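Local coordinates for 2,3-bisphosphoglycerate-independent phosphoglycerate mutase (Pyrococcus horikoshii, PDB 2ZKT), which probably catalyses the interconversion of 2-phosphoglycerate and 3-phosphoglycerate in glycolysis, as a metal-binding mutase of the alkaline phosphatase superfamily, at residues 47-52 with 65-70; 81-86 with 161-166; 242-247 with 404-409. All coordinates share one frame; numbering follows the deposited sequence.

Interaction 1: 47-52 with 65-70; sequences GQQDPI and LSIFGY
Ser-66 hydrogen-bonds through its hydroxyl to the carbonyl of Pro-51. The donor is Ser-66 OG and the acceptor is Pro-51 O, 2.6 Å away. OG lies in the plane of the Pro-51 carbonyl and approaches on a lone pair of Pro-51 O, with a C=O...donor angle of 139°. The hydroxyl reaches this position because OG stands anti to the backbone N (chi1 -178°), which turns it from the helix towards the loop. Ser-66 CB follows behind, 3.4 Å from Pro-51 O. Replacing Ser-66 with an alanine would probably leave the buried Pro-51 carbonyl without this hydroxyl partner and open a small gap between loop and helix.

One residue further on, the contact changes character. Ile-67 leads with its CD1 methyl, which meets the amide nitrogen of Gln-49, CD1 to NE2, at 3.6 Å. The two side chains cross at about a right angle. Gln-49 is bent at chi2 (93°), and this brings its amide in front of the isoleucine. This is van der Waals contact alone. Ile-67 also packs on Leu-9 and Ile-11 of strand 6-12.

The helix ends just past these residues. Gly-69 has positive phi and closes a Schellman motif, with Tyr-70 N bonded to Leu-65 O and Gly-69 N to Ser-66 O. Helix 60-67 begins at Ser-60, a zinc ligand, and the Ile-67 side chain is about 9 Å from a bound zinc ion. The contact sets the last turn of the zinc-binding helix against the end of strand 45-50 in the main sheet. All four touching residues are buried. The chemistry implies a join made directional by one short hydrogen bond, with a small amide-to-methyl contact beside it.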
ATOM      1  N   GLY B  47     -14.503 -10.609  -6.342  1.00 38.19           N
ATOM      2  CA  GLY B  47     -15.847 -10.212  -6.732  1.00 36.47           C
ATOM      3  C   GLY B  47     -16.228  -8.873  -6.099  1.00 37.04           C
ATOM      4  O   GLY B  47     -15.451  -8.280  -5.349  1.00 35.20           O
ATOM      5  N   GLN B  48     -17.438  -8.401  -6.412  1.00 37.49           N
ATOM      6  CA  GLN B  48     -17.959  -7.150  -5.868  1.00 38.54           C
ATOM      7  C   GLN B  48     -19.252  -7.524  -5.170  1.00 37.44           C
ATOM      8  O   GLN B  48     -20.045  -8.319  -5.698  1.00 38.83           O
ATOM      9  CB  GLN B  48     -18.316  -6.145  -6.970  1.00 39.22           C
ATOM     10  CG  GLN B  48     -17.260  -5.875  -7.996  1.00 40.58           C
ATOM     11  CD  GLN B  48     -17.690  -4.782  -8.972  1.00 42.68           C
ATOM     12  OE1 GLN B  48     -17.579  -3.590  -8.665  1.00 51.45           O
ATOM     13  NE2 GLN B  48     -18.194  -5.181 -10.145  1.00 38.66           N
ATOM     14  N   GLN B  49     -19.486  -6.964  -3.990  1.00 37.36           N
ATOM     15  CA  GLN B  49     -20.731  -7.286  -3.299  1.00 38.78           C
ATOM     16  C   GLN B  49     -21.489  -6.038  -2.915  1.00 37.72           C
ATOM     17  O   GLN B  49     -20.891  -5.035  -2.504  1.00 35.98           O
ATOM     18  CB  GLN B  49     -20.468  -8.135  -2.042  1.00 36.35           C
ATOM     19  CG  GLN B  49     -19.676  -7.438  -0.947  1.00 37.93           C
ATOM     20  CD  GLN B  49     -20.557  -6.756   0.102  1.00 37.71           C
ATOM     21  OE1 GLN B  49     -21.779  -6.652  -0.047  1.00 39.68           O
ATOM     22  NE2 GLN B  49     -19.924  -6.284   1.166  1.00 35.75           N
ATOM     23  N   ASP B  50     -22.807  -6.105  -3.094  1.00 39.15           N
ATOM     24  CA  ASP B  50     -23.690  -5.014  -2.711  1.00 39.23           C
ATOM     25  C   ASP B  50     -24.266  -5.465  -1.371  1.00 38.29           C
ATOM     26  O   ASP B  50     -24.949  -6.486  -1.295  1.00 38.94           O
ATOM     27  CB  ASP B  50     -24.820  -4.838  -3.730  1.00 38.06           C
ATOM     28  CG  ASP B  50     -24.330  -4.272  -5.056  1.00 41.42           C
ATOM     29  OD1 ASP B  50     -23.700  -3.180  -5.046  1.00 46.40           O
ATOM     30  OD2 ASP B  50     -24.580  -4.909  -6.108  1.00 40.58           O
ATOM     31  N   PRO B  51     -23.945  -4.740  -0.284  1.00 40.85           N
ATOM     32  CA  PRO B  51     -24.484  -5.133   1.031  1.00 39.94           C
ATOM     33  C   PRO B  51     -26.008  -5.295   0.920  1.00 40.86           C
ATOM     34  O   PRO B  51     -26.576  -6.296   1.347  1.00 41.55           O
ATOM     35  CB  PRO B  51     -24.114  -3.951   1.929  1.00 40.47           C
ATOM     36  CG  PRO B  51     -22.821  -3.433   1.303  1.00 42.19           C
ATOM     37  CD  PRO B  51     -23.083  -3.535  -0.191  1.00 38.52           C
ATOM     38  N   ILE B  52     -26.667  -4.306   0.319  1.00 41.82           N
ATOM     39  CA  ILE B  52     -28.124  -4.364   0.177  1.00 42.39           C
ATOM     40  C   ILE B  52     -28.551  -4.554  -1.278  1.00 43.13           C
ATOM     41  O   ILE B  52     -29.239  -5.516  -1.615  1.00 45.97           O
ATOM     42  CB  ILE B  52     -28.769  -3.083   0.770  1.00 42.97           C
ATOM     43  CG1 ILE B  52     -28.414  -2.992   2.266  1.00 46.32           C
ATOM     44  CG2 ILE B  52     -30.284  -3.107   0.585  1.00 44.03           C
ATOM     45  CD1 ILE B  52     -28.951  -1.766   2.961  1.00 54.33           C
ATOM     46  N   LEU B  65     -25.971  -7.549   9.097  1.00 43.34           N
ATOM     47  CA  LEU B  65     -26.972  -8.616   9.020  1.00 43.70           C
ATOM     48  C   LEU B  65     -26.834  -9.318   7.671  1.00 44.71           C
ATOM     49  O   LEU B  65     -26.984 -10.525   7.519  1.00 46.66           O
ATOM     50  CB  LEU B  65     -28.386  -8.010   9.109  1.00 43.53           C
ATOM     51  CG  LEU B  65     -28.881  -7.716  10.538  1.00 43.13           C
ATOM     52  CD1 LEU B  65     -30.143  -6.859  10.530  1.00 44.68           C
ATOM     53  CD2 LEU B  65     -29.249  -8.966  11.343  1.00 45.73           C
ATOM     54  N   SER B  66     -26.570  -8.469   6.654  1.00 45.96           N
ATOM     55  CA  SER B  66     -26.385  -8.971   5.297  1.00 46.38           C
ATOM     56  C   SER B  66     -25.129  -9.847   5.187  1.00 47.50           C
ATOM     57  O   SER B  66     -25.169 -10.963   4.680  1.00 48.10           O
ATOM     58  CB  SER B  66     -26.279  -7.760   4.356  1.00 46.79           C
ATOM     59  OG  SER B  66     -26.153  -8.203   3.005  1.00 45.31           O
ATOM     60  N   ILE B  67     -24.002  -9.336   5.680  1.00 49.21           N
ATOM     61  CA  ILE B  67     -22.733 -10.059   5.657  1.00 49.70           C
ATOM     62  C   ILE B  67     -22.846 -11.411   6.379  1.00 49.71           C
ATOM     63  O   ILE B  67     -22.216 -12.388   5.962  1.00 49.51           O
ATOM     64  CB  ILE B  67     -21.616  -9.221   6.329  1.00 50.56           C
ATOM     65  CG1 ILE B  67     -21.346  -7.947   5.505  1.00 53.73           C
ATOM     66  CG2 ILE B  67     -20.354 -10.051   6.497  1.00 50.83           C
ATOM     67  CD1 ILE B  67     -20.822  -8.184   4.088  1.00 52.88           C
ATOM     68  N   PHE B  68     -23.640 -11.472   7.454  1.00 49.34           N
ATOM     69  CA  PHE B  68     -23.794 -12.732   8.196  1.00 48.62           C
ATOM     70  C   PHE B  68     -24.705 -13.741   7.488  1.00 48.62           C
ATOM     71  O   PHE B  68     -24.866 -14.872   7.965  1.00 49.19           O
ATOM     72  CB  PHE B  68     -24.312 -12.475   9.625  1.00 47.63           C
ATOM     73  CG  PHE B  68     -23.305 -11.800  10.521  1.00 46.45           C
ATOM     74  CD1 PHE B  68     -22.004 -12.297  10.625  1.00 47.13           C
ATOM     75  CD2 PHE B  68     -23.650 -10.656  11.244  1.00 43.06           C
ATOM     76  CE1 PHE B  68     -21.050 -11.656  11.444  1.00 50.89           C
ATOM     77  CE2 PHE B  68     -22.725 -10.006  12.059  1.00 44.41           C
ATOM     78  CZ  PHE B  68     -21.414 -10.502  12.162  1.00 50.52           C
ATOM     79  N   GLY B  69     -25.303 -13.324   6.365  1.00 49.42           N
ATOM     80  CA  GLY B  69     -26.159 -14.214   5.584  1.00 49.90           C
ATOM     81  C   GLY B  69     -27.660 -13.961   5.614  1.00 50.88           C
ATOM     82  O   GLY B  69     -28.444 -14.780   5.121  1.00 52.19           O
ATOM     83  N   TYR B  70     -28.080 -12.833   6.178  1.00 51.06           N
ATOM     84  CA  TYR B  70     -29.509 -12.535   6.267  1.00 51.17           C
ATOM     85  C   TYR B  70     -29.935 -11.450   5.286  1.00 52.75           C
ATOM     86  O   TYR B  70     -29.106 -10.684   4.781  1.00 52.37           O
ATOM     87  CB  TYR B  70     -29.859 -12.080   7.697  1.00 49.53           C
ATOM     88  CG  TYR B  70     -29.550 -13.119   8.761  1.00 48.84           C
ATOM     89  CD1 TYR B  70     -30.415 -14.207   8.986  1.00 43.86           C
ATOM     90  CD2 TYR B  70     -28.369 -13.050   9.499  1.00 46.08           C
ATOM     91  CE1 TYR B  70     -30.105 -15.194   9.919  1.00 41.93           C
ATOM     92  CE2 TYR B  70     -28.044 -14.036  10.433  1.00 48.03           C
ATOM     93  CZ  TYR B  70     -28.912 -15.105  10.640  1.00 46.16           C
ATOM     94  OH  TYR B  70     -28.587 -16.069  11.574  1.00 50.27           O
TER

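Interaction 2: 81-86 with 161-166; sequences FFEALG and YKVGDN
Val-163 drives its two methyls against one side of helix 80-86. CG1 sits anti to the backbone N (chi1 180°) and lies 3.8 Å from Ala-84 CB. The Ala-84 CA is equally near, so this methyl rests on the helix backbone as well as on the alanine methyl. The second branch, Val-163 CG2, meets the methylene of Glu-83, 4.0 Å from its CG. This is the close-packed part, and it is wholly apolar.

Strand 161-166 belongs to a four-stranded antiparallel sheet, separate from the large mixed sheet of the chain. The helix covers a face of this smaller sheet. The chain enters it only after the helix, an arrangement consistent with the inserted domain of cofactor-independent mutases.

Beyond Val-163 the fit slackens. Asp-165 also points toward the helix, but Asp-165 OD1 stays 5.2 Å from Ala-84 CB. It packs instead on Leu-91 and Val-153. At the other end, Tyr-161 is partly exposed and makes no contact with segment 81-86. The Glu-83 chain bends at chi2 (77°), and its carboxylate is held by a salt bridge to Arg-79.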
ATOM      1  N   PHE B  81     -31.649  -2.183  19.711  1.00 42.86           N
ATOM      2  CA  PHE B  81     -31.398  -3.496  20.305  1.00 44.58           C
ATOM      3  C   PHE B  81     -29.959  -3.993  20.137  1.00 44.60           C
ATOM      4  O   PHE B  81     -29.393  -4.603  21.056  1.00 44.24           O
ATOM      5  CB  PHE B  81     -32.364  -4.538  19.719  1.00 44.58           C
ATOM      6  CG  PHE B  81     -32.522  -5.774  20.571  1.00 49.64           C
ATOM      7  CD1 PHE B  81     -31.594  -6.814  20.494  1.00 49.69           C
ATOM      8  CD2 PHE B  81     -33.612  -5.902  21.444  1.00 51.70           C
ATOM      9  CE1 PHE B  81     -31.745  -7.968  21.274  1.00 49.43           C
ATOM     10  CE2 PHE B  81     -33.779  -7.053  22.230  1.00 49.61           C
ATOM     11  CZ  PHE B  81     -32.842  -8.088  22.145  1.00 49.15           C
ATOM     12  N   PHE B  82     -29.372  -3.749  18.959  1.00 45.59           N
ATOM     13  CA  PHE B  82     -27.994  -4.178  18.689  1.00 45.78           C
ATOM     14  C   PHE B  82     -27.020  -3.386  19.577  1.00 47.47           C
ATOM     15  O   PHE B  82     -26.060  -3.943  20.125  1.00 46.93           O
ATOM     16  CB  PHE B  82     -27.624  -3.945  17.208  1.00 46.65           C
ATOM     17  CG  PHE B  82     -28.461  -4.729  16.224  1.00 45.94           C
ATOM     18  CD1 PHE B  82     -28.514  -6.123  16.283  1.00 44.94           C
ATOM     19  CD2 PHE B  82     -29.176  -4.070  15.217  1.00 47.46           C
ATOM     20  CE1 PHE B  82     -29.260  -6.852  15.357  1.00 44.86           C
ATOM     21  CE2 PHE B  82     -29.926  -4.789  14.284  1.00 49.50           C
ATOM     22  CZ  PHE B  82     -29.968  -6.185  14.355  1.00 49.97           C
ATOM     23  N   GLU B  83     -27.266  -2.080  19.694  1.00 47.90           N
ATOM     24  CA  GLU B  83     -26.425  -1.212  20.518  1.00 50.06           C
ATOM     25  C   GLU B  83     -26.489  -1.696  21.983  1.00 49.23           C
ATOM     26  O   GLU B  83     -25.464  -1.779  22.662  1.00 49.08           O
ATOM     27  CB  GLU B  83     -26.924   0.244  20.425  1.00 51.08           C
ATOM     28  CG  GLU B  83     -25.836   1.321  20.566  1.00 60.13           C
ATOM     29  CD  GLU B  83     -24.985   1.489  19.298  1.00 69.05           C
ATOM     30  OE1 GLU B  83     -25.571   1.685  18.204  1.00 66.43           O
ATOM     31  OE2 GLU B  83     -23.735   1.436  19.401  1.00 72.06           O
ATOM     32  N   ALA B  84     -27.694  -2.025  22.461  1.00 49.09           N
ATOM     33  CA  ALA B  84     -27.850  -2.495  23.836  1.00 49.94           C
ATOM     34  C   ALA B  84     -27.090  -3.807  24.077  1.00 51.41           C
ATOM     35  O   ALA B  84     -26.422  -3.982  25.095  1.00 50.90           O
ATOM     36  CB  ALA B  84     -29.343  -2.687  24.142  1.00 49.05           C
ATOM     37  N   LEU B  85     -27.247  -4.763  23.121  1.00 52.79           N
ATOM     38  CA  LEU B  85     -26.531  -6.037  23.263  1.00 54.20           C
ATOM     39  C   LEU B  85     -25.016  -5.805  23.189  1.00 54.84           C
ATOM     40  O   LEU B  85     -24.198  -6.600  23.639  1.00 54.13           O
ATOM     41  CB  LEU B  85     -26.888  -6.974  22.100  1.00 53.88           C
ATOM     42  CG  LEU B  85     -28.343  -7.493  22.047  1.00 56.73           C
ATOM     43  CD1 LEU B  85     -28.497  -8.559  20.970  1.00 55.40           C
ATOM     44  CD2 LEU B  85     -28.836  -8.144  23.350  1.00 58.04           C
ATOM     45  N   GLY B  86     -24.658  -4.686  22.512  1.00 56.10           N
ATOM     46  CA  GLY B  86     -23.266  -4.293  22.304  1.00 58.63           C
ATOM     47  C   GLY B  86     -22.577  -3.914  23.622  1.00 60.41           C
ATOM     48  O   GLY B  86     -21.425  -4.250  23.876  1.00 61.44           O
ATOM     49  N   TYR B 161     -22.619   9.620  24.011  1.00 67.95           N
ATOM     50  CA  TYR B 161     -23.657   8.643  23.684  1.00 68.33           C
ATOM     51  C   TYR B 161     -24.165   7.894  24.925  1.00 67.09           C
ATOM     52  O   TYR B 161     -23.698   8.131  26.043  1.00 67.77           O
ATOM     53  CB  TYR B 161     -23.111   7.646  22.652  1.00 69.42           C
ATOM     54  CG  TYR B 161     -22.528   8.295  21.405  1.00 70.92           C
ATOM     55  CD1 TYR B 161     -23.341   9.003  20.515  1.00 73.86           C
ATOM     56  CD2 TYR B 161     -21.160   8.195  21.112  1.00 73.71           C
ATOM     57  CE1 TYR B 161     -22.809   9.598  19.361  1.00 76.28           C
ATOM     58  CE2 TYR B 161     -20.615   8.786  19.964  1.00 75.25           C
ATOM     59  CZ  TYR B 161     -21.446   9.484  19.093  1.00 75.65           C
ATOM     60  OH  TYR B 161     -20.925  10.063  17.950  1.00 75.17           O
ATOM     61  N   LYS B 162     -25.118   6.985  24.712  1.00 65.39           N
ATOM     62  CA  LYS B 162     -25.725   6.192  25.790  1.00 63.89           C
ATOM     63  C   LYS B 162     -26.787   5.247  25.185  1.00 60.86           C
ATOM     64  O   LYS B 162     -27.124   5.367  23.999  1.00 59.24           O
ATOM     65  CB  LYS B 162     -26.387   7.130  26.810  1.00 63.34           C
ATOM     66  CG  LYS B 162     -27.062   6.423  27.978  1.00 65.36           C
ATOM     67  CD  LYS B 162     -27.759   7.410  28.924  1.00 68.40           C
ATOM     68  CE  LYS B 162     -28.964   8.082  28.270  1.00 74.38           C
ATOM     69  NZ  LYS B 162     -29.689   8.960  29.231  1.00 78.37           N
ATOM     70  N   VAL B 163     -27.309   4.321  26.001  1.00 58.94           N
ATOM     71  CA  VAL B 163     -28.338   3.364  25.558  1.00 58.60           C
ATOM     72  C   VAL B 163     -29.560   3.299  26.497  1.00 57.19           C
ATOM     73  O   VAL B 163     -29.414   3.136  27.715  1.00 56.79           O
ATOM     74  CB  VAL B 163     -27.764   1.931  25.436  1.00 58.55           C
ATOM     75  CG1 VAL B 163     -28.862   0.982  24.980  1.00 61.18           C
ATOM     76  CG2 VAL B 163     -26.603   1.908  24.449  1.00 57.32           C
ATOM     77  N   GLY B 164     -30.760   3.417  25.917  1.00 57.42           N
ATOM     78  CA  GLY B 164     -32.010   3.363  26.680  1.00 58.09           C
ATOM     79  C   GLY B 164     -32.809   2.105  26.334  1.00 59.07           C
ATOM     80  O   GLY B 164     -33.092   1.834  25.163  1.00 58.80           O
ATOM     81  N   ASP B 165     -33.188   1.344  27.356  1.00 60.14           N
ATOM     82  CA  ASP B 165     -33.960   0.125  27.127  1.00 61.00           C
ATOM     83  C   ASP B 165     -35.297   0.101  27.884  1.00 60.60           C
ATOM     84  O   ASP B 165     -35.318   0.072  29.116  1.00 60.35           O
ATOM     85  CB  ASP B 165     -33.130  -1.102  27.527  1.00 61.65           C
ATOM     86  CG  ASP B 165     -33.860  -2.399  27.259  1.00 65.33           C
ATOM     87  OD1 ASP B 165     -34.130  -2.689  26.070  1.00 72.92           O
ATOM     88  OD2 ASP B 165     -34.176  -3.120  28.232  1.00 73.23           O
ATOM     89  N   ASN B 166     -36.404   0.137  27.140  1.00 61.17           N
ATOM     90  CA  ASN B 166     -37.779   0.031  27.628  1.00 63.19           C
ATOM     91  C   ASN B 166     -38.267  -1.429  27.643  1.00 64.00           C
ATOM     92  O   ASN B 166     -38.272  -2.129  26.642  1.00 62.72           O
ATOM     93  CB  ASN B 166     -38.680   0.873  26.720  1.00 63.07           C
ATOM     94  CG  ASN B 166     -38.515   2.331  27.072  1.00 65.71           C
ATOM     95  OD1 ASN B 166     -37.867   2.694  28.053  1.00 66.22           O
ATOM     96  ND2 ASN B 166     -39.124   3.191  26.234  1.00 66.11           N
TER

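Interaction 3: 242-247 with 404-409; sequences WKVKAA and MNRSEK
A single water joins Lys-243 to Arg-406, linking a backbone carbonyl to a guanidinium across two chain turns. The water donates to Lys-243 O at 2.8 Å. It accepts from Arg-406 NH1, also at 2.8 Å, and lies in the guanidinium plane at its edge. The rest of that group is held elsewhere. Arg-406 NE bonds to the carbonyl of Arg-5, and NH2 makes a long, weak ion pair with Asp-295.

The arginine chain is extended from CG to NE, so its middle passes by Val-244. Val-244 CG1 touches Arg-406 CD at 3.8 Å, the two side chains crossing at a slant. The valine is buried, and this is the apolar part of the contact.

The Lys-243 side chain runs out to the rim. Its CG is anti to the carbonyl carbon (chi1 -53°), and the straight chain beyond carries the amine to Glu-408. The salt bridge runs from Lys-243 NZ to Glu-408 OE2, 3.1 Å. The amine approaches from above the carboxylate, 40° out of its plane. Both residues are exposed, so solvent probably weakens the attraction.

Trp-242 turns a ring edge to the second segment, with Arg-406 O near the ring plane and 4.3 Å from Trp-242 CE3. The same ring packs on Val-397, Pro-398 and Met-401 of helix 396-403, and meets the ring of Phe-238.

A helix ends at each segment. Lys-243 and Asn-405 each have positive phi and are the turning residues of Schellman motifs. The first turn leads into strand 246-249 of the main mixed sheet, and the second starts the C-terminal tail. Two helices that end in Schellman motifs thus meet through residues at and just past their ends, at the surface of the alkaline phosphatase-type domain.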
ATOM      1  N   TRP B 242     -26.265 -23.099  10.242  1.00 50.29           N
ATOM      2  CA  TRP B 242     -25.163 -23.798   9.582  1.00 48.84           C
ATOM      3  C   TRP B 242     -24.539 -24.923  10.416  1.00 49.52           C
ATOM      4  O   TRP B 242     -23.610 -25.596   9.958  1.00 49.19           O
ATOM      5  CB  TRP B 242     -24.076 -22.781   9.183  1.00 47.53           C
ATOM      6  CG  TRP B 242     -24.599 -21.662   8.305  1.00 47.04           C
ATOM      7  CD1 TRP B 242     -24.917 -20.382   8.694  1.00 45.16           C
ATOM      8  CD2 TRP B 242     -24.895 -21.737   6.896  1.00 44.70           C
ATOM      9  NE1 TRP B 242     -25.391 -19.661   7.618  1.00 45.14           N
ATOM     10  CE2 TRP B 242     -25.389 -20.466   6.503  1.00 44.50           C
ATOM     11  CE3 TRP B 242     -24.791 -22.756   5.932  1.00 46.80           C
ATOM     12  CZ2 TRP B 242     -25.779 -20.183   5.176  1.00 46.66           C
ATOM     13  CZ3 TRP B 242     -25.176 -22.478   4.611  1.00 44.25           C
ATOM     14  CH2 TRP B 242     -25.664 -21.198   4.250  1.00 44.66           C
ATOM     15  N   LYS B 243     -25.043 -25.119  11.638  1.00 50.21           N
ATOM     16  CA  LYS B 243     -24.542 -26.181  12.529  1.00 50.44           C
ATOM     17  C   LYS B 243     -23.038 -26.044  12.773  1.00 50.52           C
ATOM     18  O   LYS B 243     -22.253 -26.959  12.489  1.00 50.86           O
ATOM     19  CB  LYS B 243     -24.841 -27.559  11.928  1.00 50.78           C
ATOM     20  CG  LYS B 243     -26.313 -27.754  11.565  1.00 55.56           C
ATOM     21  CD  LYS B 243     -26.535 -29.079  10.853  1.00 62.29           C
ATOM     22  CE  LYS B 243     -27.994 -29.252  10.453  1.00 65.26           C
ATOM     23  NZ  LYS B 243     -28.214 -30.529   9.715  1.00 69.76           N
ATOM     24  N   VAL B 244     -22.649 -24.894  13.318  1.00 49.45           N
ATOM     25  CA  VAL B 244     -21.250 -24.614  13.596  1.00 48.91           C
ATOM     26  C   VAL B 244     -21.105 -23.820  14.897  1.00 49.38           C
ATOM     27  O   VAL B 244     -22.092 -23.271  15.430  1.00 50.32           O
ATOM     28  CB  VAL B 244     -20.620 -23.744  12.461  1.00 49.02           C
ATOM     29  CG1 VAL B 244     -20.689 -24.476  11.118  1.00 51.65           C
ATOM     30  CG2 VAL B 244     -21.348 -22.394  12.383  1.00 43.66           C
ATOM     31  N   LYS B 245     -19.871 -23.782  15.411  1.00 48.01           N
ATOM     32  CA  LYS B 245     -19.566 -22.987  16.597  1.00 50.26           C
ATOM     33  C   LYS B 245     -18.989 -21.739  15.940  1.00 49.76           C
ATOM     34  O   LYS B 245     -18.090 -21.847  15.089  1.00 49.45           O
ATOM     35  CB  LYS B 245     -18.498 -23.658  17.480  1.00 49.51           C
ATOM     36  CG  LYS B 245     -18.975 -24.934  18.168  1.00 52.26           C
ATOM     37  CD  LYS B 245     -17.845 -25.599  18.950  1.00 52.80           C
ATOM     38  CE  LYS B 245     -18.326 -26.886  19.616  1.00 61.38           C
ATOM     39  NZ  LYS B 245     -17.231 -27.580  20.370  1.00 68.45           N
ATOM     40  N   ALA B 246     -19.518 -20.569  16.301  1.00 50.31           N
ATOM     41  CA  ALA B 246     -19.063 -19.322  15.706  1.00 49.42           C
ATOM     42  C   ALA B 246     -18.615 -18.277  16.730  1.00 49.45           C
ATOM     43  O   ALA B 246     -19.350 -17.959  17.671  1.00 50.65           O
ATOM     44  CB  ALA B 246     -20.181 -18.748  14.822  1.00 48.71           C
ATOM     45  N   ALA B 247     -17.410 -17.733  16.524  1.00 48.75           N
ATOM     46  CA  ALA B 247     -16.849 -16.709  17.409  1.00 48.27           C
ATOM     47  C   ALA B 247     -16.440 -15.470  16.608  1.00 49.14           C
ATOM     48  O   ALA B 247     -16.170 -15.555  15.410  1.00 48.79           O
ATOM     49  CB  ALA B 247     -15.631 -17.261  18.149  1.00 47.80           C
ATOM     50  N   MET B 404     -16.537 -24.653   2.452  1.00 43.57           N
ATOM     51  CA  MET B 404     -16.182 -25.354   3.692  1.00 43.66           C
ATOM     52  C   MET B 404     -16.858 -26.735   3.774  1.00 44.55           C
ATOM     53  O   MET B 404     -16.712 -27.462   4.747  1.00 47.58           O
ATOM     54  CB  MET B 404     -16.658 -24.502   4.884  1.00 42.55           C
ATOM     55  CG  MET B 404     -15.795 -23.261   5.177  1.00 44.05           C
ATOM     56  SD  MET B 404     -16.720 -21.940   5.999  1.00 43.54           S
ATOM     57  CE  MET B 404     -16.788 -22.613   7.671  1.00 47.35           C
ATOM     58  N   ASN B 405     -17.608 -27.091   2.728  1.00 43.80           N
ATOM     59  CA  ASN B 405     -18.317 -28.372   2.664  1.00 44.45           C
ATOM     60  C   ASN B 405     -19.325 -28.527   3.804  1.00 44.80           C
ATOM     61  O   ASN B 405     -19.541 -29.628   4.314  1.00 45.67           O
ATOM     62  CB  ASN B 405     -17.318 -29.545   2.686  1.00 43.84           C
ATOM     63  CG  ASN B 405     -16.448 -29.589   1.439  1.00 46.54           C
ATOM     64  OD1 ASN B 405     -16.928 -29.344   0.324  1.00 44.99           O
ATOM     65  ND2 ASN B 405     -15.166 -29.906   1.612  1.00 43.97           N
ATOM     66  N   ARG B 406     -19.940 -27.415   4.198  1.00 45.39           N
ATOM     67  CA  ARG B 406     -20.921 -27.420   5.272  1.00 46.17           C
ATOM     68  C   ARG B 406     -22.309 -27.064   4.750  1.00 47.57           C
ATOM     69  O   ARG B 406     -23.215 -26.759   5.527  1.00 49.07           O
ATOM     70  CB  ARG B 406     -20.500 -26.433   6.372  1.00 45.58           C
ATOM     71  CG  ARG B 406     -19.240 -26.871   7.128  1.00 43.39           C
ATOM     72  CD  ARG B 406     -18.786 -25.819   8.149  1.00 45.69           C
ATOM     73  NE  ARG B 406     -17.501 -26.192   8.745  1.00 46.21           N
ATOM     74  CZ  ARG B 406     -17.352 -27.096   9.713  1.00 44.85           C
ATOM     75  NH1 ARG B 406     -18.414 -27.716  10.221  1.00 39.70           N
ATOM     76  NH2 ARG B 406     -16.130 -27.409  10.139  1.00 43.82           N
ATOM     77  N   SER B 407     -22.473 -27.119   3.428  1.00 48.61           N
ATOM     78  CA  SER B 407     -23.755 -26.810   2.795  1.00 49.35           C
ATOM     79  C   SER B 407     -24.620 -28.055   2.560  1.00 50.80           C
ATOM     80  O   SER B 407     -24.116 -29.135   2.211  1.00 50.76           O
ATOM     81  CB  SER B 407     -23.521 -26.119   1.453  1.00 48.91           C
ATOM     82  OG  SER B 407     -22.735 -26.947   0.602  1.00 50.80           O
ATOM     83  N   GLU B 408     -25.930 -27.889   2.739  1.00 53.43           N
ATOM     84  CA  GLU B 408     -26.880 -28.976   2.531  1.00 55.58           C
ATOM     85  C   GLU B 408     -27.696 -28.681   1.273  1.00 54.50           C
ATOM     86  O   GLU B 408     -28.153 -27.552   1.064  1.00 53.09           O
ATOM     87  CB  GLU B 408     -27.810 -29.110   3.749  1.00 55.55           C
ATOM     88  CG  GLU B 408     -27.105 -29.611   5.003  1.00 59.30           C
ATOM     89  CD  GLU B 408     -28.034 -29.693   6.202  1.00 62.19           C
ATOM     90  OE1 GLU B 408     -28.489 -28.631   6.691  1.00 74.37           O
ATOM     91  OE2 GLU B 408     -28.313 -30.827   6.657  1.00 72.61           O
ATOM     92  N   LYS B 409     -27.880 -29.703   0.442  1.00 53.65           N
ATOM     93  CA  LYS B 409     -28.620 -29.542  -0.802  1.00 55.21           C
ATOM     94  C   LYS B 409     -30.103 -29.277  -0.551  1.00 55.99           C
ATOM     95  O   LYS B 409     -30.623 -29.505   0.546  1.00 56.01           O
ATOM     96  CB  LYS B 409     -28.458 -30.789  -1.683  1.00 54.61           C
ATOM     97  CG  LYS B 409     -29.346 -31.942  -1.283  1.00 58.72           C
ATOM     98  CD  LYS B 409     -28.949 -33.233  -1.996  1.00 65.68           C
ATOM     99  CE  LYS B 409     -27.604 -33.752  -1.487  1.00 69.76           C
ATOM    100  NZ  LYS B 409     -27.256 -35.091  -2.048  1.00 68.76           N
TER
HETATM  101  O   HOH W   1     -21.243 -27.662   9.978  1.00 43.97           O

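Overall arrangement
Interactions 1 and 2 are buried, while interaction 3 lies at the surface. Interactions 1 and 3 reach the same mixed sheet, through strands 45-50 and 246-249, and their centres are about 18 Å apart. Tyr-70 and Trp-242 both pack on Phe-238, which bridges the two sites. Interaction 2 belongs to the smaller antiparallel sheet, yet it touches interaction 1 where Leu-65 CD1 meets Phe-82 CZ at 3.9 Å. Interactions 2 and 3 are about 30 Å apart between centres and do not meet. Chemistry follows place: interaction 1 relies on a buried hydrogen bond, interaction 2 on methyl packing, and interaction 3 on charges and a water.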